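Local structure of De novo designed switch protein caging a hemagglutinin binder (sCageHA267_1S) (Synthetic construct, 7CBC) at residues Arg135-Glu138 and Leu139-Leu143; Gln211-Asn214 and Leu215-Arg219; Glu220-Arg223 and Ala224-Gln227. The protein probably works as a designed biosensor switch, holding a hemagglutinin-binding domain caged against a six-helix bundle. All blocks are in the same frame, centred on the assembly; numbering follows the deposited sequence.

Interaction 1: residues Arg135-Glu138 and Leu139-Leu143; sequences RAVE and LLVKL
Three i to i+4 backbone bonds join 135-138 to 139-143, from Leu139 N to Arg135 O, Leu140 N to Ala136 O and Val141 N to Val137 O, the last at 3.0 Å and arriving almost straight down its carbonyl. They belong to the final turns of helix 99-142, one long helix of the six-helix bundle. The next carbonyl in the row is met by a side chain: Lys142 NZ donates to Glu138 O at 2.9 Å. With CG beside the backbone N, the lysine chain runs extended to CE and then bends at a last torsion well short of staggered (chi4 -31°), which brings the ammonium back. It comes in above the carbonyl plane, 44° out of it, rather than along a lone pair. Glu138 and Lys142 run side by side, with Glu138 CG 3.7 Å from Lys142 NZ, but the carboxylate turns away toward the preceding turn, leaving Glu138 OE2 5.3 Å from Lys142 NZ. On the side facing helix 3-46, Val137 CG1 and Val141 CG1 approach to 4.3 Å, both valines touching Ala44. The two opposite charges do not meet: the lysine donates to a late carbonyl of the helix, where its positive charge would be expected to suit the helix dipole, while Glu138 OE2 forms a salt bridge with Arg54 of helix 50-93.

Interaction 2: residues Gln211-Asn214 and Leu215-Arg219; sequences QRLN and LELLR
Gln211 lays its terminal amide against the isobutyl group of Leu215, one turn further on, NE2 standing 3.5 Å from Leu215 CG and 3.6 Å from Leu215 CD2. A bend at the second torsion of the glutamine (chi2 50°) swings the amide round to that position, and the two side chains cross at a slant. The same amide is held from its oxygen side: Asn214 ND2 donates to Gln211 OE1 at 3.0 Å, with an N-H...O angle of 163°. The acceptor lies only 7° out of the Asn214 amide plane, so the donor N-H is well aimed, although it meets the Gln211 carbonyl with some tilt from that group's plane. Both residues are buried, and their remaining polar atoms reach into other helices. Gln211 NE2 bonds to Asn115 OD1 and Ser178 OG, while Asn214 OD1 accepts from Asn19 ND2. This is a buried hydrogen-bond network of the kind designed into helical bundles, linking helix 195-239 with helices 3-46, 99-142 and 146-190 beside Leu215, Leu217 and Leu218. On another flank of the helix, Leu213 CD2 rests 4.0 Å from Leu217 CG; Leu213 also touches Ala274 and Ile277 of helix 274-284, whereas Leu217 packs on Ile20. Backbone bonds from Leu215 N, Glu216 N and Leu217 N to the carbonyls four residues earlier keep these groups in helical spacing. Towards the surface, Arg219 NH1 makes a salt bridge to Glu216 OE1 at 3.2 Å, weak as a hydrogen bond, and Glu216 OE2 pairs with Arg223.

Interaction 3: residues Glu220-Arg223 and Ala224-Gln227; sequences ELLR and ALAQ
Leu222 and Leu225 touch through their branch ends, Leu222 CD1 lying 4.3 Å from Leu225 CD2. Both leucines carry CG anti to the backbone N (chi1 180° and -179°); they leave the helix at an angle to each other and meet by one methyl each. Here the packing is close, as this face of helix 195-239 enters the core of the six-helix bundle against helices 3-46, 99-142 and 146-190: Leu225 lies on Met30, Phe122 and Leu129, and Leu222 on Ala167. Ala224 CB lies 3.6 Å from Glu220 O, and its small side chain meets Met30 and Ile262, while Ala226 meets Ile164. Four consecutive i to i+4 bonds run through the same stretch, the straightest being Gln227 N to Arg223 O at 3.0 Å with an N-H...O angle of 171°.

The solvent side is looser. Gln227, its CG anti to the carbonyl carbon, passes back over the Arg223 carbonyl, with Gln227 CG 3.6 Å from Arg223 O. The Arg223 chain bends at its third torsion and places one face of its guanidinium over Glu220 N, which stands 4.0 Å above the plane of that group and nearer its margin than its middle. Arg223 NH2 is engaged by Glu216, and Glu220 OE1 accepts from Gly270 N. Cohesion across this contact thus rests on backbone bonding and apolar packing, while the charged ends of Glu220 and Arg223 are directed to partners elsewhere.

In the fold
Interactions 2 and 3 occupy successive turns of helix 195-239, their centres 13 Å apart, and are joined by the salt bridge from Glu216 OE2 to Arg223 NH2 (2.8 Å). Interaction 1 stands apart at the end of helix 99-142, with its centre 37 Å from that of interaction 2 and 25 Å from that of interaction 3. Their chemistry follows this placing: 211-219 is the most buried and combines amide networking with leucines, 220-227 is partly buried and chiefly apolar towards the bundle, and 135-143 is a surface contact with a lysine ammonium hydrogen-bonded to a backbone carbonyl. Helix 99-142 still connects them, because Asn115 and Phe122 pack against interactions 2 and 3.

Interaction 1: residues Arg135-Glu138 and Leu139-Leu143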
ATOM      1  N   ARG A 135     -13.157  -6.494 -19.671  1.00 35.57           N
ATOM      2  CA  ARG A 135     -14.438  -6.329 -20.341  1.00 36.32           C
ATOM      3  C   ARG A 135     -14.327  -5.314 -21.468  1.00 40.49           C
ATOM      4  O   ARG A 135     -14.925  -5.492 -22.540  1.00 38.09           O
ATOM      5  CB  ARG A 135     -15.496  -5.904 -19.319  1.00 39.95           C
ATOM      6  CG  ARG A 135     -16.930  -6.121 -19.777  1.00 49.70           C
ATOM      7  CD  ARG A 135     -17.951  -5.478 -18.838  1.00 49.19           C
ATOM      8  NE  ARG A 135     -17.621  -5.607 -17.417  1.00 50.22           N
ATOM      9  CZ  ARG A 135     -17.573  -4.579 -16.566  1.00 49.82           C
ATOM     10  NH1 ARG A 135     -17.833  -3.348 -16.997  1.00 47.49           N
ATOM     11  NH2 ARG A 135     -17.265  -4.777 -15.286  1.00 46.90           N
ATOM     12  N   ALA A 136     -13.549  -4.251 -21.246  1.00 34.16           N
ATOM     13  CA  ALA A 136     -13.355  -3.230 -22.268  1.00 35.60           C
ATOM     14  C   ALA A 136     -12.710  -3.815 -23.519  1.00 39.38           C
ATOM     15  O   ALA A 136     -13.172  -3.567 -24.639  1.00 33.45           O
ATOM     16  CB  ALA A 136     -12.510  -2.082 -21.711  1.00 38.58           C
ATOM     17  N   VAL A 137     -11.631  -4.583 -23.351  1.00 36.11           N
ATOM     18  CA  VAL A 137     -10.988  -5.218 -24.499  1.00 37.89           C
ATOM     19  C   VAL A 137     -11.960  -6.173 -25.185  1.00 41.95           C
ATOM     20  O   VAL A 137     -12.125  -6.153 -26.415  1.00 35.55           O
ATOM     21  CB  VAL A 137      -9.702  -5.941 -24.060  1.00 38.16           C
ATOM     22  CG1 VAL A 137      -9.277  -6.953 -25.116  1.00 33.28           C
ATOM     23  CG2 VAL A 137      -8.594  -4.938 -23.795  1.00 29.62           C
ATOM     24  N   GLU A 138     -12.624  -7.010 -24.385  1.00 35.86           N
ATOM     25  CA  GLU A 138     -13.588  -7.988 -24.879  1.00 40.16           C
ATOM     26  C   GLU A 138     -14.655  -7.338 -25.757  1.00 45.21           C
ATOM     27  O   GLU A 138     -14.984  -7.846 -26.838  1.00 49.67           O
ATOM     28  CB  GLU A 138     -14.207  -8.682 -23.667  1.00 44.37           C
ATOM     29  CG  GLU A 138     -15.081  -9.884 -23.895  1.00 49.93           C
ATOM     30  CD  GLU A 138     -15.496 -10.494 -22.559  1.00 52.31           C
ATOM     31  OE1 GLU A 138     -16.117  -9.778 -21.745  1.00 51.92           O
ATOM     32  OE2 GLU A 138     -15.192 -11.678 -22.303  1.00 55.11           O
ATOM     33  N   LEU A 139     -15.198  -6.203 -25.318  1.00 41.81           N
ATOM     34  CA  LEU A 139     -16.207  -5.513 -26.107  1.00 41.43           C
ATOM     35  C   LEU A 139     -15.592  -4.753 -27.275  1.00 45.59           C
ATOM     36  O   LEU A 139     -16.232  -4.617 -28.324  1.00 45.24           O
ATOM     37  CB  LEU A 139     -16.997  -4.565 -25.215  1.00 39.00           C
ATOM     38  CG  LEU A 139     -18.385  -4.160 -25.691  1.00 46.69           C
ATOM     39  CD1 LEU A 139     -19.396  -5.240 -25.327  1.00 47.52           C
ATOM     40  CD2 LEU A 139     -18.766  -2.826 -25.072  1.00 48.50           C
ATOM     41  N   LEU A 140     -14.354  -4.271 -27.132  1.00 40.51           N
ATOM     42  CA  LEU A 140     -13.753  -3.505 -28.220  1.00 42.26           C
ATOM     43  C   LEU A 140     -13.418  -4.379 -29.424  1.00 46.07           C
ATOM     44  O   LEU A 140     -13.466  -3.899 -30.564  1.00 48.45           O
ATOM     45  CB  LEU A 140     -12.505  -2.762 -27.730  1.00 38.67           C
ATOM     46  CG  LEU A 140     -12.811  -1.448 -26.987  1.00 39.95           C
ATOM     47  CD1 LEU A 140     -11.546  -0.799 -26.427  1.00 43.79           C
ATOM     48  CD2 LEU A 140     -13.575  -0.463 -27.856  1.00 40.88           C
ATOM     49  N   VAL A 141     -13.089  -5.655 -29.212  1.00 42.79           N
ATOM     50  CA  VAL A 141     -12.692  -6.478 -30.352  1.00 48.00           C
ATOM     51  C   VAL A 141     -13.893  -6.849 -31.226  1.00 49.26           C
ATOM     52  O   VAL A 141     -13.732  -7.119 -32.424  1.00 53.96           O
ATOM     53  CB  VAL A 141     -11.927  -7.729 -29.881  1.00 42.29           C
ATOM     54  CG1 VAL A 141     -10.637  -7.330 -29.202  1.00 41.08           C
ATOM     55  CG2 VAL A 141     -12.785  -8.565 -28.959  1.00 46.67           C
ATOM     56  N   LYS A 142     -15.106  -6.877 -30.657  1.00 50.05           N
ATOM     57  CA  LYS A 142     -16.302  -7.194 -31.432  1.00 49.23           C
ATOM     58  C   LYS A 142     -16.879  -5.987 -32.161  1.00 49.95           C
ATOM     59  O   LYS A 142     -17.638  -6.163 -33.118  1.00 56.46           O
ATOM     60  CB  LYS A 142     -17.403  -7.777 -30.536  1.00 50.56           C
ATOM     61  CG  LYS A 142     -16.924  -8.667 -29.411  1.00 53.79           C
ATOM     62  CD  LYS A 142     -18.093  -9.434 -28.789  1.00 58.92           C
ATOM     63  CE  LYS A 142     -17.707 -10.035 -27.432  1.00 55.30           C
ATOM     64  NZ  LYS A 142     -16.259 -10.390 -27.366  1.00 52.18           N
ATOM     65  N   LEU A 143     -16.569  -4.773 -31.726  1.00 49.79           N
ATOM     66  CA  LEU A 143     -17.163  -3.576 -32.302  1.00 51.46           C
ATOM     67  C   LEU A 143     -16.254  -3.003 -33.380  1.00 49.42           C
ATOM     68  O   LEU A 143     -15.027  -3.096 -33.289  1.00 46.10           O
ATOM     69  CB  LEU A 143     -17.430  -2.518 -31.225  1.00 46.13           C
ATOM     70  CG  LEU A 143     -18.309  -2.948 -30.051  1.00 49.30           C
ATOM     71  CD1 LEU A 143     -18.437  -1.819 -29.029  1.00 41.45           C
ATOM     72  CD2 LEU A 143     -19.677  -3.429 -30.513  1.00 47.35           C
TER

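Interaction 2: residues Gln211-Asn214 and Leu215-Arg219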
ATOM      1  N   GLN A 211       2.405   6.061  11.867  1.00 24.52           N
ATOM      2  CA  GLN A 211       1.155   5.929  11.130  1.00 24.16           C
ATOM      3  C   GLN A 211       1.150   6.784   9.872  1.00 30.27           C
ATOM      4  O   GLN A 211       0.489   6.440   8.876  1.00 27.45           O
ATOM      5  CB  GLN A 211      -0.015   6.284  12.039  1.00 22.30           C
ATOM      6  CG  GLN A 211      -1.387   6.124  11.422  1.00 27.05           C
ATOM      7  CD  GLN A 211      -1.625   4.765  10.741  1.00 26.45           C
ATOM      8  OE1 GLN A 211      -0.826   3.821  10.850  1.00 23.59           O
ATOM      9  NE2 GLN A 211      -2.766   4.655  10.073  1.00 26.22           N
ATOM     10  N   ARG A 212       1.884   7.896   9.894  1.00 27.47           N
ATOM     11  CA  ARG A 212       2.010   8.741   8.709  1.00 29.89           C
ATOM     12  C   ARG A 212       2.649   7.974   7.557  1.00 27.46           C
ATOM     13  O   ARG A 212       2.232   8.113   6.399  1.00 30.06           O
ATOM     14  CB  ARG A 212       2.836   9.987   9.060  1.00 31.78           C
ATOM     15  CG  ARG A 212       2.497  11.273   8.318  1.00 40.49           C
ATOM     16  CD  ARG A 212       3.388  12.437   8.818  1.00 47.47           C
ATOM     17  NE  ARG A 212       3.024  12.879  10.168  1.00 44.79           N
ATOM     18  CZ  ARG A 212       3.853  12.947  11.207  1.00 45.97           C
ATOM     19  NH1 ARG A 212       5.137  12.617  11.075  1.00 44.30           N
ATOM     20  NH2 ARG A 212       3.396  13.360  12.384  1.00 41.65           N
ATOM     21  N   LEU A 213       3.660   7.154   7.854  1.00 27.02           N
ATOM     22  CA  LEU A 213       4.308   6.365   6.811  1.00 27.84           C
ATOM     23  C   LEU A 213       3.420   5.214   6.360  1.00 28.72           C
ATOM     24  O   LEU A 213       3.369   4.905   5.167  1.00 28.13           O
ATOM     25  CB  LEU A 213       5.668   5.843   7.294  1.00 28.51           C
ATOM     26  CG  LEU A 213       6.609   5.174   6.267  1.00 32.44           C
ATOM     27  CD1 LEU A 213       8.057   5.281   6.698  1.00 35.88           C
ATOM     28  CD2 LEU A 213       6.272   3.701   6.042  1.00 32.17           C
ATOM     29  N   ASN A 214       2.737   4.550   7.296  1.00 29.38           N
ATOM     30  CA  ASN A 214       1.771   3.521   6.917  1.00 28.13           C
ATOM     31  C   ASN A 214       0.734   4.074   5.942  1.00 28.88           C
ATOM     32  O   ASN A 214       0.340   3.395   4.991  1.00 25.45           O
ATOM     33  CB  ASN A 214       1.058   2.970   8.158  1.00 25.18           C
ATOM     34  CG  ASN A 214       1.995   2.249   9.129  1.00 28.89           C
ATOM     35  OD1 ASN A 214       2.933   1.571   8.717  1.00 26.79           O
ATOM     36  ND2 ASN A 214       1.730   2.394  10.444  1.00 24.18           N
ATOM     37  N   LEU A 215       0.249   5.294   6.186  1.00 27.44           N
ATOM     38  CA  LEU A 215      -0.771   5.859   5.311  1.00 27.44           C
ATOM     39  C   LEU A 215      -0.176   6.298   3.979  1.00 29.56           C
ATOM     40  O   LEU A 215      -0.828   6.165   2.939  1.00 28.55           O
ATOM     41  CB  LEU A 215      -1.477   7.030   6.008  1.00 24.39           C
ATOM     42  CG  LEU A 215      -2.406   6.640   7.165  1.00 31.88           C
ATOM     43  CD1 LEU A 215      -3.009   7.882   7.858  1.00 30.53           C
ATOM     44  CD2 LEU A 215      -3.511   5.656   6.716  1.00 29.21           C
ATOM     45  N   GLU A 216       1.068   6.786   3.981  1.00 29.46           N
ATOM     46  CA  GLU A 216       1.696   7.170   2.719  1.00 28.49           C
ATOM     47  C   GLU A 216       1.954   5.952   1.829  1.00 32.10           C
ATOM     48  O   GLU A 216       1.880   6.057   0.597  1.00 27.26           O
ATOM     49  CB  GLU A 216       2.986   7.939   2.997  1.00 27.66           C
ATOM     50  CG  GLU A 216       3.693   8.482   1.765  1.00 33.93           C
ATOM     51  CD  GLU A 216       2.942   9.616   1.093  1.00 37.36           C
ATOM     52  OE1 GLU A 216       2.021  10.174   1.725  1.00 33.28           O
ATOM     53  OE2 GLU A 216       3.272   9.936  -0.079  1.00 40.53           O
ATOM     54  N   LEU A 217       2.242   4.792   2.429  1.00 25.13           N
ATOM     55  CA  LEU A 217       2.273   3.546   1.665  1.00 29.42           C
ATOM     56  C   LEU A 217       1.036   3.410   0.784  1.00 27.33           C
ATOM     57  O   LEU A 217       1.141   3.153  -0.415  1.00 29.00           O
ATOM     58  CB  LEU A 217       2.380   2.352   2.617  1.00 30.23           C
ATOM     59  CG  LEU A 217       3.705   2.172   3.363  1.00 27.79           C
ATOM     60  CD1 LEU A 217       3.637   0.939   4.210  1.00 23.70           C
ATOM     61  CD2 LEU A 217       4.836   2.039   2.344  1.00 34.79           C
ATOM     62  N   LEU A 218      -0.148   3.617   1.365  1.00 27.57           N
ATOM     63  CA  LEU A 218      -1.385   3.418   0.623  1.00 29.23           C
ATOM     64  C   LEU A 218      -1.588   4.509  -0.413  1.00 29.89           C
ATOM     65  O   LEU A 218      -2.105   4.244  -1.504  1.00 25.84           O
ATOM     66  CB  LEU A 218      -2.571   3.375   1.577  1.00 30.77           C
ATOM     67  CG  LEU A 218      -2.505   2.225   2.576  1.00 34.10           C
ATOM     68  CD1 LEU A 218      -3.436   2.477   3.744  1.00 36.46           C
ATOM     69  CD2 LEU A 218      -2.830   0.905   1.909  1.00 30.61           C
ATOM     70  N   ARG A 219      -1.215   5.746  -0.083  1.00 27.73           N
ATOM     71  CA  ARG A 219      -1.300   6.817  -1.066  1.00 29.23           C
ATOM     72  C   ARG A 219      -0.390   6.542  -2.251  1.00 29.61           C
ATOM     73  O   ARG A 219      -0.806   6.704  -3.404  1.00 28.89           O
ATOM     74  CB  ARG A 219      -0.952   8.161  -0.429  1.00 33.80           C
ATOM     75  CG  ARG A 219      -2.037   8.719   0.493  1.00 35.52           C
ATOM     76  CD  ARG A 219      -1.798  10.204   0.752  1.00 42.63           C
ATOM     77  NE  ARG A 219      -2.394  10.648   2.003  1.00 47.58           N
ATOM     78  CZ  ARG A 219      -1.845  10.436   3.193  1.00 41.82           C
ATOM     79  NH1 ARG A 219      -0.698   9.778   3.289  1.00 40.35           N
ATOM     80  NH2 ARG A 219      -2.453  10.862   4.285  1.00 43.64           N
TER

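Interaction 3: residues Glu220-Arg223 and Ala224-Gln227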
ATOM      1  N   GLU A 220       0.849   6.117  -1.990  1.00 25.25           N
ATOM      2  CA  GLU A 220       1.774   5.808  -3.076  1.00 27.63           C
ATOM      3  C   GLU A 220       1.225   4.709  -3.977  1.00 30.48           C
ATOM      4  O   GLU A 220       1.367   4.770  -5.205  1.00 25.82           O
ATOM      5  CB  GLU A 220       3.141   5.420  -2.513  1.00 32.82           C
ATOM      6  CG  GLU A 220       4.124   6.588  -2.423  1.00 30.62           C
ATOM      7  CD  GLU A 220       5.183   6.417  -1.339  1.00 36.86           C
ATOM      8  OE1 GLU A 220       5.434   5.266  -0.916  1.00 37.36           O
ATOM      9  OE2 GLU A 220       5.775   7.442  -0.908  1.00 41.06           O
ATOM     10  N   LEU A 221       0.590   3.701  -3.387  1.00 26.85           N
ATOM     11  CA  LEU A 221      -0.029   2.655  -4.186  1.00 28.14           C
ATOM     12  C   LEU A 221      -1.180   3.206  -5.015  1.00 29.27           C
ATOM     13  O   LEU A 221      -1.334   2.852  -6.186  1.00 26.08           O
ATOM     14  CB  LEU A 221      -0.515   1.537  -3.273  1.00 28.28           C
ATOM     15  CG  LEU A 221       0.567   0.657  -2.643  1.00 28.09           C
ATOM     16  CD1 LEU A 221      -0.045  -0.145  -1.541  1.00 24.86           C
ATOM     17  CD2 LEU A 221       1.163  -0.269  -3.692  1.00 28.85           C
ATOM     18  N   LEU A 222      -2.007   4.070  -4.423  1.00 28.34           N
ATOM     19  CA  LEU A 222      -3.166   4.574  -5.149  1.00 30.11           C
ATOM     20  C   LEU A 222      -2.752   5.513  -6.276  1.00 33.20           C
ATOM     21  O   LEU A 222      -3.352   5.494  -7.358  1.00 24.43           O
ATOM     22  CB  LEU A 222      -4.131   5.282  -4.203  1.00 29.88           C
ATOM     23  CG  LEU A 222      -5.345   5.815  -4.969  1.00 31.84           C
ATOM     24  CD1 LEU A 222      -5.990   4.694  -5.745  1.00 31.24           C
ATOM     25  CD2 LEU A 222      -6.355   6.438  -4.053  1.00 37.71           C
ATOM     26  N   ARG A 223      -1.735   6.347  -6.048  1.00 30.83           N
ATOM     27  CA  ARG A 223      -1.266   7.213  -7.126  1.00 33.29           C
ATOM     28  C   ARG A 223      -0.739   6.398  -8.295  1.00 31.65           C
ATOM     29  O   ARG A 223      -0.991   6.735  -9.455  1.00 29.74           O
ATOM     30  CB  ARG A 223      -0.196   8.171  -6.613  1.00 30.64           C
ATOM     31  CG  ARG A 223      -0.775   9.273  -5.748  1.00 38.76           C
ATOM     32  CD  ARG A 223       0.217  10.401  -5.521  1.00 40.54           C
ATOM     33  NE  ARG A 223       1.343   9.960  -4.715  1.00 44.27           N
ATOM     34  CZ  ARG A 223       1.439  10.143  -3.402  1.00 41.28           C
ATOM     35  NH1 ARG A 223       0.471  10.764  -2.740  1.00 44.17           N
ATOM     36  NH2 ARG A 223       2.503   9.697  -2.752  1.00 37.51           N
ATOM     37  N   ALA A 224      -0.002   5.324  -8.012  1.00 31.46           N
ATOM     38  CA  ALA A 224       0.479   4.465  -9.085  1.00 29.48           C
ATOM     39  C   ALA A 224      -0.675   3.786  -9.805  1.00 33.19           C
ATOM     40  O   ALA A 224      -0.655   3.654 -11.037  1.00 32.72           O
ATOM     41  CB  ALA A 224       1.443   3.423  -8.525  1.00 36.91           C
ATOM     42  N   LEU A 225      -1.684   3.331  -9.056  1.00 28.77           N
ATOM     43  CA  LEU A 225      -2.835   2.696  -9.693  1.00 26.47           C
ATOM     44  C   LEU A 225      -3.548   3.666 -10.628  1.00 32.64           C
ATOM     45  O   LEU A 225      -3.880   3.310 -11.771  1.00 30.59           O
ATOM     46  CB  LEU A 225      -3.795   2.165  -8.628  1.00 29.00           C
ATOM     47  CG  LEU A 225      -5.067   1.446  -9.092  1.00 25.52           C
ATOM     48  CD1 LEU A 225      -4.719   0.250  -9.988  1.00 30.45           C
ATOM     49  CD2 LEU A 225      -5.979   1.021  -7.909  1.00 22.68           C
ATOM     50  N   ALA A 226      -3.775   4.904 -10.171  1.00 29.40           N
ATOM     51  CA  ALA A 226      -4.439   5.903 -11.007  1.00 24.01           C
ATOM     52  C   ALA A 226      -3.619   6.230 -12.253  1.00 34.24           C
ATOM     53  O   ALA A 226      -4.154   6.248 -13.373  1.00 32.84           O
ATOM     54  CB  ALA A 226      -4.723   7.165 -10.204  1.00 31.02           C
ATOM     55  N   GLN A 227      -2.318   6.482 -12.090  1.00 31.75           N
ATOM     56  CA  GLN A 227      -1.480   6.757 -13.258  1.00 34.05           C
ATOM     57  C   GLN A 227      -1.455   5.575 -14.225  1.00 36.46           C
ATOM     58  O   GLN A 227      -1.473   5.767 -15.452  1.00 33.58           O
ATOM     59  CB  GLN A 227      -0.070   7.119 -12.818  1.00 31.89           C
ATOM     60  CG  GLN A 227       0.055   8.551 -12.350  1.00 36.34           C
ATOM     61  CD  GLN A 227       1.414   8.826 -11.743  1.00 43.64           C
ATOM     62  OE1 GLN A 227       1.871   8.092 -10.867  1.00 43.67           O
ATOM     63  NE2 GLN A 227       2.075   9.882 -12.211  1.00 54.50           N
TER